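Local coordinates for protein putative peptidase (Parabacteroides merdae, PDB 4L8K) that probably hydrolyses peptide bonds as a serine peptidase of family S41, although its natural substrate is not established, at residues W81-D86 with T217-Y222; R155-G160 with S223-F228. One frame throughout, in Å; residues are numbered along the deposited sequence.

In the fold
Along the chain the segments come in the order 81-86, 155-160, 217-222 and 223-228, so the two interactions interleave, their centres about 11 Å apart. Residues 217-222 and 223-228 form one continuous run from the end of strand 213-217 into helix 224-232. Interaction 1 fastens the first half of this run to the short helix 82-85; interaction 2 seats the second half against the glycine-rich loop that follows strand 149-153, the neighbour of strand 213-217 in the mixed sheet. Probable hydrogen bonds from Asp156 N to Asn218 OD1 and from Tyr222 N to Asn157 O join the contacts. Ser223, just before helix 224-232 where the two contacts adjoin, is probably the nucleophilic serine of S41 peptidases.

Interaction 1: residues W81-D86 with T217-Y222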
ATOM      1  N   TRP A  81      -6.992 -11.122  -7.838  1.00 24.51           N
ATOM      2  CA  TRP A  81      -7.069  -9.678  -7.929  1.00 24.22           C
ATOM      3  C   TRP A  81      -8.403  -9.116  -7.561  1.00 26.41           C
ATOM      4  O   TRP A  81      -8.497  -7.890  -7.462  1.00 26.74           O
ATOM      5  CB  TRP A  81      -6.523  -9.142  -9.253  1.00 22.91           C
ATOM      6  CG  TRP A  81      -5.018  -9.161  -9.241  1.00 23.32           C
ATOM      7  CD1 TRP A  81      -4.204  -9.351  -8.157  1.00 26.08           C
ATOM      8  CD2 TRP A  81      -4.150  -9.019 -10.373  1.00 22.98           C
ATOM      9  NE1 TRP A  81      -2.886  -9.328  -8.542  1.00 25.33           N
ATOM     10  CE2 TRP A  81      -2.821  -9.126  -9.898  1.00 26.70           C
ATOM     11  CE3 TRP A  81      -4.367  -8.851 -11.754  1.00 23.59           C
ATOM     12  CZ2 TRP A  81      -1.712  -9.038 -10.754  1.00 25.93           C
ATOM     13  CZ3 TRP A  81      -3.271  -8.759 -12.598  1.00 24.48           C
ATOM     14  CH2 TRP A  81      -1.967  -8.872 -12.105  1.00 25.24           C
ATOM     15  N   ALA A  82      -9.359  -9.994  -7.141  1.00 21.65           N
ATOM     16  CA  ALA A  82     -10.633  -9.622  -6.508  1.00 20.29           C
ATOM     17  C   ALA A  82     -10.313  -8.820  -5.228  1.00 24.00           C
ATOM     18  O   ALA A  82     -11.071  -7.955  -4.847  1.00 25.04           O
ATOM     19  CB  ALA A  82     -11.444 -10.867  -6.170  1.00 20.91           C
ATOM     20  N   TRP A  83      -9.122  -9.028  -4.635  1.00 20.29           N
ATOM     21  CA  TRP A  83      -8.635  -8.282  -3.478  1.00 20.82           C
ATOM     22  C   TRP A  83      -8.638  -6.763  -3.794  1.00 25.80           C
ATOM     23  O   TRP A  83      -8.968  -5.955  -2.915  1.00 24.66           O
ATOM     24  CB  TRP A  83      -7.223  -8.773  -3.121  1.00 19.71           C
ATOM     25  CG  TRP A  83      -6.452  -7.998  -2.077  1.00 20.65           C
ATOM     26  CD1 TRP A  83      -5.740  -6.846  -2.273  1.00 23.12           C
ATOM     27  CD2 TRP A  83      -6.094  -8.470  -0.764  1.00 21.06           C
ATOM     28  NE1 TRP A  83      -5.047  -6.516  -1.127  1.00 23.19           N
ATOM     29  CE2 TRP A  83      -5.275  -7.479  -0.171  1.00 24.62           C
ATOM     30  CE3 TRP A  83      -6.421  -9.621  -0.010  1.00 22.04           C
ATOM     31  CZ2 TRP A  83      -4.748  -7.620   1.128  1.00 24.06           C
ATOM     32  CZ3 TRP A  83      -5.959  -9.723   1.297  1.00 23.28           C
ATOM     33  CH2 TRP A  83      -5.112  -8.745   1.846  1.00 23.67           C
ATOM     34  N   TYR A  84      -8.270  -6.392  -5.049  1.00 22.74           N
ATOM     35  CA  TYR A  84      -8.216  -4.993  -5.483  1.00 22.43           C
ATOM     36  C   TYR A  84      -9.480  -4.560  -6.205  1.00 27.81           C
ATOM     37  O   TYR A  84      -9.993  -3.488  -5.928  1.00 28.37           O
ATOM     38  CB  TYR A  84      -7.015  -4.757  -6.401  1.00 21.66           C
ATOM     39  CG  TYR A  84      -5.699  -5.065  -5.738  1.00 21.89           C
ATOM     40  CD1 TYR A  84      -5.110  -4.157  -4.856  1.00 21.77           C
ATOM     41  CD2 TYR A  84      -5.022  -6.258  -6.004  1.00 22.90           C
ATOM     42  CE1 TYR A  84      -3.891  -4.433  -4.243  1.00 20.78           C
ATOM     43  CE2 TYR A  84      -3.792  -6.542  -5.399  1.00 23.76           C
ATOM     44  CZ  TYR A  84      -3.248  -5.636  -4.497  1.00 30.41           C
ATOM     45  OH  TYR A  84      -2.051  -5.897  -3.879  1.00 30.29           O
ATOM     46  N   GLU A  85      -9.970  -5.405  -7.121  1.00 24.87           N
ATOM     47  CA  GLU A  85     -11.088  -5.175  -8.026  1.00 24.02           C
ATOM     48  C   GLU A  85     -12.429  -5.159  -7.334  1.00 28.62           C
ATOM     49  O   GLU A  85     -13.379  -4.643  -7.928  1.00 30.25           O
ATOM     50  CB  GLU A  85     -11.099  -6.225  -9.153  1.00 25.10           C
ATOM     51  CG  GLU A  85      -9.863  -6.213 -10.042  1.00 34.63           C
ATOM     52  CD  GLU A  85      -9.629  -7.411 -10.960  1.00 72.14           C
ATOM     53  OE1 GLU A  85     -10.398  -8.403 -10.902  1.00 67.67           O
ATOM     54  OE2 GLU A  85      -8.637  -7.362 -11.724  1.00 66.39           O
ATOM     55  N   ASP A  86     -12.544  -5.701  -6.102  1.00 24.20           N
ATOM     56  CA  ASP A  86     -13.826  -5.665  -5.372  1.00 23.80           C
ATOM     57  C   ASP A  86     -14.093  -4.263  -4.807  1.00 27.91           C
ATOM     58  O   ASP A  86     -15.185  -4.004  -4.308  1.00 30.54           O
ATOM     59  CB  ASP A  86     -13.859  -6.696  -4.236  1.00 25.33           C
ATOM     60  CG  ASP A  86     -14.087  -8.141  -4.700  1.00 32.49           C
ATOM     61  OD1 ASP A  86     -14.301  -8.361  -5.926  1.00 29.85           O
ATOM     62  OD2 ASP A  86     -14.002  -9.046  -3.858  1.00 40.22           O
ATOM     63  N   THR A 217      -5.875   8.044  -0.221  1.00 18.11           N
ATOM     64  CA  THR A 217      -5.599   6.630  -0.461  1.00 17.19           C
ATOM     65  C   THR A 217      -6.747   5.929  -1.205  1.00 20.38           C
ATOM     66  O   THR A 217      -7.894   6.378  -1.164  1.00 21.69           O
ATOM     67  CB  THR A 217      -5.326   5.875   0.883  1.00 26.02           C
ATOM     68  OG1 THR A 217      -6.484   5.899   1.700  1.00 26.74           O
ATOM     69  CG2 THR A 217      -4.161   6.436   1.659  1.00 20.11           C
ATOM     70  N   ASN A 218      -6.425   4.822  -1.866  1.00 16.25           N
ATOM     71  CA  ASN A 218      -7.396   3.951  -2.511  1.00 17.53           C
ATOM     72  C   ASN A 218      -6.865   2.520  -2.424  1.00 21.08           C
ATOM     73  O   ASN A 218      -5.771   2.325  -1.910  1.00 20.46           O
ATOM     74  CB  ASN A 218      -7.761   4.386  -3.956  1.00 15.97           C
ATOM     75  CG  ASN A 218      -6.676   4.291  -4.989  1.00 26.75           C
ATOM     76  OD1 ASN A 218      -5.534   3.920  -4.713  1.00 18.74           O
ATOM     77  ND2 ASN A 218      -7.016   4.654  -6.208  1.00 21.30           N
ATOM     78  N   ARG A 219      -7.643   1.523  -2.862  1.00 18.06           N
ATOM     79  CA  ARG A 219      -7.244   0.119  -2.837  1.00 17.94           C
ATOM     80  C   ARG A 219      -5.953  -0.119  -3.629  1.00 23.07           C
ATOM     81  O   ARG A 219      -5.233  -1.082  -3.370  1.00 24.97           O
ATOM     82  CB  ARG A 219      -8.385  -0.780  -3.383  1.00 17.56           C
ATOM     83  CG  ARG A 219      -8.255  -2.253  -2.999  1.00 12.57           C
ATOM     84  CD  ARG A 219      -8.180  -2.493  -1.500  1.00 16.71           C
ATOM     85  NE  ARG A 219      -8.189  -3.929  -1.303  1.00 20.22           N
ATOM     86  CZ  ARG A 219      -8.072  -4.565  -0.148  1.00 23.89           C
ATOM     87  NH1 ARG A 219      -7.755  -3.899   0.958  1.00 12.95           N
ATOM     88  NH2 ARG A 219      -8.189  -5.880  -0.101  1.00  9.16           N
ATOM     89  N   HIS A 220      -5.649   0.767  -4.568  1.00 19.33           N
ATOM     90  CA  HIS A 220      -4.443   0.645  -5.348  1.00 18.46           C
ATOM     91  C   HIS A 220      -3.253   1.364  -4.688  1.00 19.34           C
ATOM     92  O   HIS A 220      -2.216   1.478  -5.328  1.00 20.59           O
ATOM     93  CB  HIS A 220      -4.687   1.074  -6.782  1.00 20.42           C
ATOM     94  CG  HIS A 220      -5.436   0.031  -7.542  1.00 26.04           C
ATOM     95  ND1 HIS A 220      -6.779   0.158  -7.799  1.00 30.35           N
ATOM     96  CD2 HIS A 220      -5.016  -1.153  -8.047  1.00 29.63           C
ATOM     97  CE1 HIS A 220      -7.135  -0.927  -8.480  1.00 29.58           C
ATOM     98  NE2 HIS A 220      -6.117  -1.759  -8.625  1.00 29.59           N
ATOM     99  N   SER A 221      -3.367   1.751  -3.380  1.00 13.03           N
ATOM    100  CA  SER A 221      -2.288   2.255  -2.522  1.00 11.64           C
ATOM    101  C   SER A 221      -1.821   1.043  -1.709  1.00 16.73           C
ATOM    102  O   SER A 221      -2.581   0.546  -0.878  1.00 18.59           O
ATOM    103  CB  SER A 221      -2.759   3.393  -1.603  1.00 13.43           C
ATOM    104  OG  SER A 221      -3.263   4.519  -2.301  1.00 21.96           O
ATOM    105  N   TYR A 222      -0.655   0.478  -2.007  1.00 13.69           N
ATOM    106  CA  TYR A 222      -0.249  -0.729  -1.298  1.00 13.95           C
ATOM    107  C   TYR A 222       1.261  -0.889  -1.251  1.00 16.65           C
ATOM    108  O   TYR A 222       1.983  -0.090  -1.847  1.00 16.58           O
ATOM    109  CB  TYR A 222      -0.910  -1.994  -1.916  1.00 16.36           C
ATOM    110  CG  TYR A 222      -0.673  -2.163  -3.396  1.00 18.25           C
ATOM    111  CD1 TYR A 222       0.486  -2.775  -3.873  1.00 20.44           C
ATOM    112  CD2 TYR A 222      -1.607  -1.716  -4.328  1.00 18.72           C
ATOM    113  CE1 TYR A 222       0.701  -2.956  -5.237  1.00 21.15           C
ATOM    114  CE2 TYR A 222      -1.405  -1.903  -5.699  1.00 18.42           C
ATOM    115  CZ  TYR A 222      -0.258  -2.546  -6.144  1.00 24.56           C
ATOM    116  OH  TYR A 222      -0.006  -2.731  -7.481  1.00 25.07           O
TER
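The carbonyl oxygen of Trp83 is gripped by two nitrogens of Arg219: NE at 2.7 Å and NH2 at 2.9 Å from Trp83 O. This side-on grip keeps the oxygen nearly in the guanidinium plane, although both donors approach from one face of the carbonyl, tilted about 30° from its plane. The guanidinium also lies on the Trp83 indole in a cation-pi stack, with Arg219 CZ 3.9 Å from the centroid of the five-membered ring and the planes 27° apart. Trp83 CG stands anti to the backbone N (chi1 171°), which brings the indole alongside the residue's own carbonyl, where one guanidinium serves both. Trp83 NE1 donates a hydrogen bond to Gly246 O, and Arg219 NH1 one to Thr245 O. With an alanine in place of Arg219, Trp83 O would probably lose both donors and the indole the cation lying on its face. Tyr84 turns its ring edge to Arg219 O, which lies 3.4 Å from Tyr84 CD1. Tyr84 CE1 rests 3.6 Å from Tyr222 CD2, and the hydroxyl lies over the Tyr222 ring face. The His220 ring, nearly parallel to that of Tyr84 but slid aside with little overlap, completes the aromatic cluster, its NE2 nearest Tyr84 CB. Tyr84 OH hydrogen-bonds a pentanediol molecule, probably from the crystallisation liquor. The contact joins helix 82-85 to the type I turn Asn218-Ser221, in the loop between strand 213-217 and helix 224-232.

Interaction 2: residues R155-G160 with S223-F228; sequences RDNGGG and SATNDF. With PO4 (phosphate ion), chain E.
Gly159 and Ala224 bring their CA atoms to within 4.4 Å, loop 155-160 passing over the first turn of the helix. At Gly159 (phi 100°, psi -155°) a CB would be pressed against Gly158 O and would also run into Ala224 N. Thr225 OG1 donates to Asn157 O at 2.9 Å, coming from above the carbonyl plane. Asn157 is held in an Asx turn: its side chain swings away from its own N (chi1 -176°), placing OD1 to accept, in its carbonyl plane, from Gly159 N at 3.0 Å, while ND2 hydrogen-bonds Tyr125 O. A water bridges the backbones, accepting from both Gly160 N and Ala224 N, and Ala224 CB packs 3.7 Å from Gly160 O. Ser223, at the N-cap position, donates from OG to phosphate O2 at 2.8 Å. That ion, probably from the crystallisation liquor, is also held by the side chains of His68, Arg264 and Ser266 and the backbone N of Ser249 and Gly250, consistent with an anion-binding pocket beside the serine, probably part of the active site. The loop leads from strand 149-153 to helix 162-169, against which Phe228 of helix 224-232 packs, so the helices following two adjacent parallel strands meet here.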
ATOM      1  N   ARG A 155      -2.890   7.774  -4.153  1.00 17.15           N
ATOM      2  CA  ARG A 155      -3.818   6.841  -4.781  1.00 17.11           C
ATOM      3  C   ARG A 155      -3.142   6.245  -6.009  1.00 21.62           C
ATOM      4  O   ARG A 155      -2.395   6.957  -6.686  1.00 22.07           O
ATOM      5  CB  ARG A 155      -5.119   7.545  -5.198  1.00 17.61           C
ATOM      6  CG  ARG A 155      -5.995   7.964  -4.024  1.00 20.68           C
ATOM      7  CD  ARG A 155      -7.234   8.729  -4.490  1.00 14.80           C
ATOM      8  NE  ARG A 155      -6.871  10.018  -5.086  1.00 13.23           N
ATOM      9  CZ  ARG A 155      -7.690  10.794  -5.787  1.00 23.57           C
ATOM     10  NH1 ARG A 155      -8.938  10.403  -6.036  1.00 14.98           N
ATOM     11  NH2 ARG A 155      -7.266  11.958  -6.262  1.00 20.24           N
ATOM     12  N   ASP A 156      -3.364   4.949  -6.278  1.00 16.88           N
ATOM     13  CA  ASP A 156      -2.767   4.232  -7.401  1.00 16.88           C
ATOM     14  C   ASP A 156      -1.233   4.119  -7.279  1.00 22.04           C
ATOM     15  O   ASP A 156      -0.558   3.937  -8.278  1.00 21.53           O
ATOM     16  CB  ASP A 156      -3.172   4.848  -8.748  1.00 18.54           C
ATOM     17  CG  ASP A 156      -4.492   4.321  -9.271  1.00 27.34           C
ATOM     18  OD1 ASP A 156      -5.336   3.893  -8.446  1.00 27.29           O
ATOM     19  OD2 ASP A 156      -4.683   4.337 -10.497  1.00 37.50           O
ATOM     20  N   ASN A 157      -0.696   4.195  -6.055  1.00 18.97           N
ATOM     21  CA  ASN A 157       0.733   4.054  -5.841  1.00 18.63           C
ATOM     22  C   ASN A 157       0.974   2.663  -5.249  1.00 23.03           C
ATOM     23  O   ASN A 157       0.712   2.426  -4.075  1.00 20.79           O
ATOM     24  CB  ASN A 157       1.275   5.194  -4.951  1.00 18.52           C
ATOM     25  CG  ASN A 157       2.781   5.197  -4.745  1.00 28.98           C
ATOM     26  OD1 ASN A 157       3.454   4.154  -4.804  1.00 14.31           O
ATOM     27  ND2 ASN A 157       3.339   6.379  -4.436  1.00 12.15           N
ATOM     28  N   GLY A 158       1.436   1.752  -6.107  1.00 20.67           N
ATOM     29  CA  GLY A 158       1.726   0.362  -5.777  1.00 19.64           C
ATOM     30  C   GLY A 158       2.994   0.126  -4.971  1.00 24.07           C
ATOM     31  O   GLY A 158       3.392  -1.015  -4.770  1.00 24.79           O
ATOM     32  N   GLY A 159       3.613   1.196  -4.479  1.00 21.31           N
ATOM     33  CA  GLY A 159       4.817   1.101  -3.662  1.00 21.29           C
ATOM     34  C   GLY A 159       6.094   1.367  -4.420  1.00 23.67           C
ATOM     35  O   GLY A 159       6.098   2.075  -5.425  1.00 21.65           O
ATOM     36  N   GLY A 160       7.181   0.810  -3.910  1.00 23.01           N
ATOM     37  CA  GLY A 160       8.516   0.989  -4.458  1.00 23.09           C
ATOM     38  C   GLY A 160       9.551   1.000  -3.357  1.00 28.83           C
ATOM     39  O   GLY A 160       9.567   0.099  -2.503  1.00 29.35           O
ATOM     40  N   SER A 223       1.720  -1.949  -0.526  1.00 13.74           N
ATOM     41  CA  SER A 223       3.105  -2.326  -0.284  1.00 15.32           C
ATOM     42  C   SER A 223       3.832  -1.180   0.451  1.00 22.97           C
ATOM     43  O   SER A 223       3.340  -0.830   1.520  1.00 26.31           O
ATOM     44  CB  SER A 223       3.791  -2.767  -1.566  1.00 19.26           C
ATOM     45  OG  SER A 223       3.129  -3.945  -2.008  1.00 25.73           O
ATOM     46  N   ALA A 224       4.936  -0.585  -0.071  1.00 20.05           N
ATOM     47  CA  ALA A 224       5.636   0.511   0.649  1.00 19.97           C
ATOM     48  C   ALA A 224       4.667   1.698   0.948  1.00 23.73           C
ATOM     49  O   ALA A 224       4.815   2.363   1.964  1.00 23.81           O
ATOM     50  CB  ALA A 224       6.851   0.999  -0.141  1.00 20.23           C
ATOM     51  N   THR A 225       3.659   1.918   0.085  1.00 19.74           N
ATOM     52  CA  THR A 225       2.654   2.969   0.261  1.00 18.85           C
ATOM     53  C   THR A 225       1.806   2.678   1.496  1.00 22.42           C
ATOM     54  O   THR A 225       1.422   3.618   2.197  1.00 23.16           O
ATOM     55  CB  THR A 225       1.802   3.094  -0.988  1.00 20.50           C
ATOM     56  OG1 THR A 225       2.687   3.158  -2.101  1.00 21.12           O
ATOM     57  CG2 THR A 225       0.880   4.320  -0.968  1.00 14.42           C
ATOM     58  N   ASN A 226       1.530   1.385   1.766  1.00 17.29           N
ATOM     59  CA  ASN A 226       0.764   0.975   2.943  1.00 17.81           C
ATOM     60  C   ASN A 226       1.546   1.327   4.192  1.00 22.51           C
ATOM     61  O   ASN A 226       0.968   1.844   5.131  1.00 22.62           O
ATOM     62  CB  ASN A 226       0.429  -0.534   2.906  1.00 16.45           C
ATOM     63  CG  ASN A 226      -0.604  -0.940   3.920  1.00 30.70           C
ATOM     64  OD1 ASN A 226      -1.661  -0.325   4.037  1.00 26.99           O
ATOM     65  ND2 ASN A 226      -0.328  -1.988   4.680  1.00 17.78           N
ATOM     66  N   ASP A 227       2.879   1.093   4.190  1.00 21.50           N
ATOM     67  CA  ASP A 227       3.750   1.414   5.334  1.00 21.81           C
ATOM     68  C   ASP A 227       3.866   2.923   5.528  1.00 25.26           C
ATOM     69  O   ASP A 227       3.941   3.373   6.665  1.00 26.33           O
ATOM     70  CB  ASP A 227       5.143   0.794   5.155  1.00 23.59           C
ATOM     71  CG  ASP A 227       5.164  -0.702   4.930  1.00 30.94           C
ATOM     72  OD1 ASP A 227       4.168  -1.386   5.310  1.00 30.90           O
ATOM     73  OD2 ASP A 227       6.175  -1.200   4.417  1.00 34.26           O
ATOM     74  N   PHE A 228       3.917   3.690   4.425  1.00 20.50           N
ATOM     75  CA  PHE A 228       3.956   5.156   4.422  1.00 20.11           C
ATOM     76  C   PHE A 228       2.655   5.701   5.084  1.00 22.67           C
ATOM     77  O   PHE A 228       2.717   6.563   5.964  1.00 20.19           O
ATOM     78  CB  PHE A 228       4.088   5.701   2.957  1.00 20.73           C
ATOM     79  CG  PHE A 228       3.949   7.201   2.842  1.00 21.02           C
ATOM     80  CD1 PHE A 228       4.995   8.045   3.213  1.00 22.89           C
ATOM     81  CD2 PHE A 228       2.774   7.775   2.357  1.00 21.85           C
ATOM     82  CE1 PHE A 228       4.873   9.439   3.104  1.00 23.24           C
ATOM     83  CE2 PHE A 228       2.647   9.166   2.267  1.00 23.53           C
ATOM     84  CZ  PHE A 228       3.701   9.989   2.630  1.00 21.48           C
TER
HETATM   85  P   PO4 E 401       4.290  -7.180  -0.578  1.00 44.00           P
HETATM   86  O1  PO4 E 401       4.633  -8.121   0.562  1.00 49.01           O
HETATM   87  O2  PO4 E 401       3.658  -5.880   0.014  1.00 44.14           O
HETATM   88  O3  PO4 E 401       5.586  -6.844  -1.361  1.00 46.64           O
HETATM   89  O4  PO4 E 401       3.254  -7.862  -1.501  1.00 44.92           O
HETATM   90  O   HOH W   1       6.750  -1.473  -2.244  1.00 29.18           O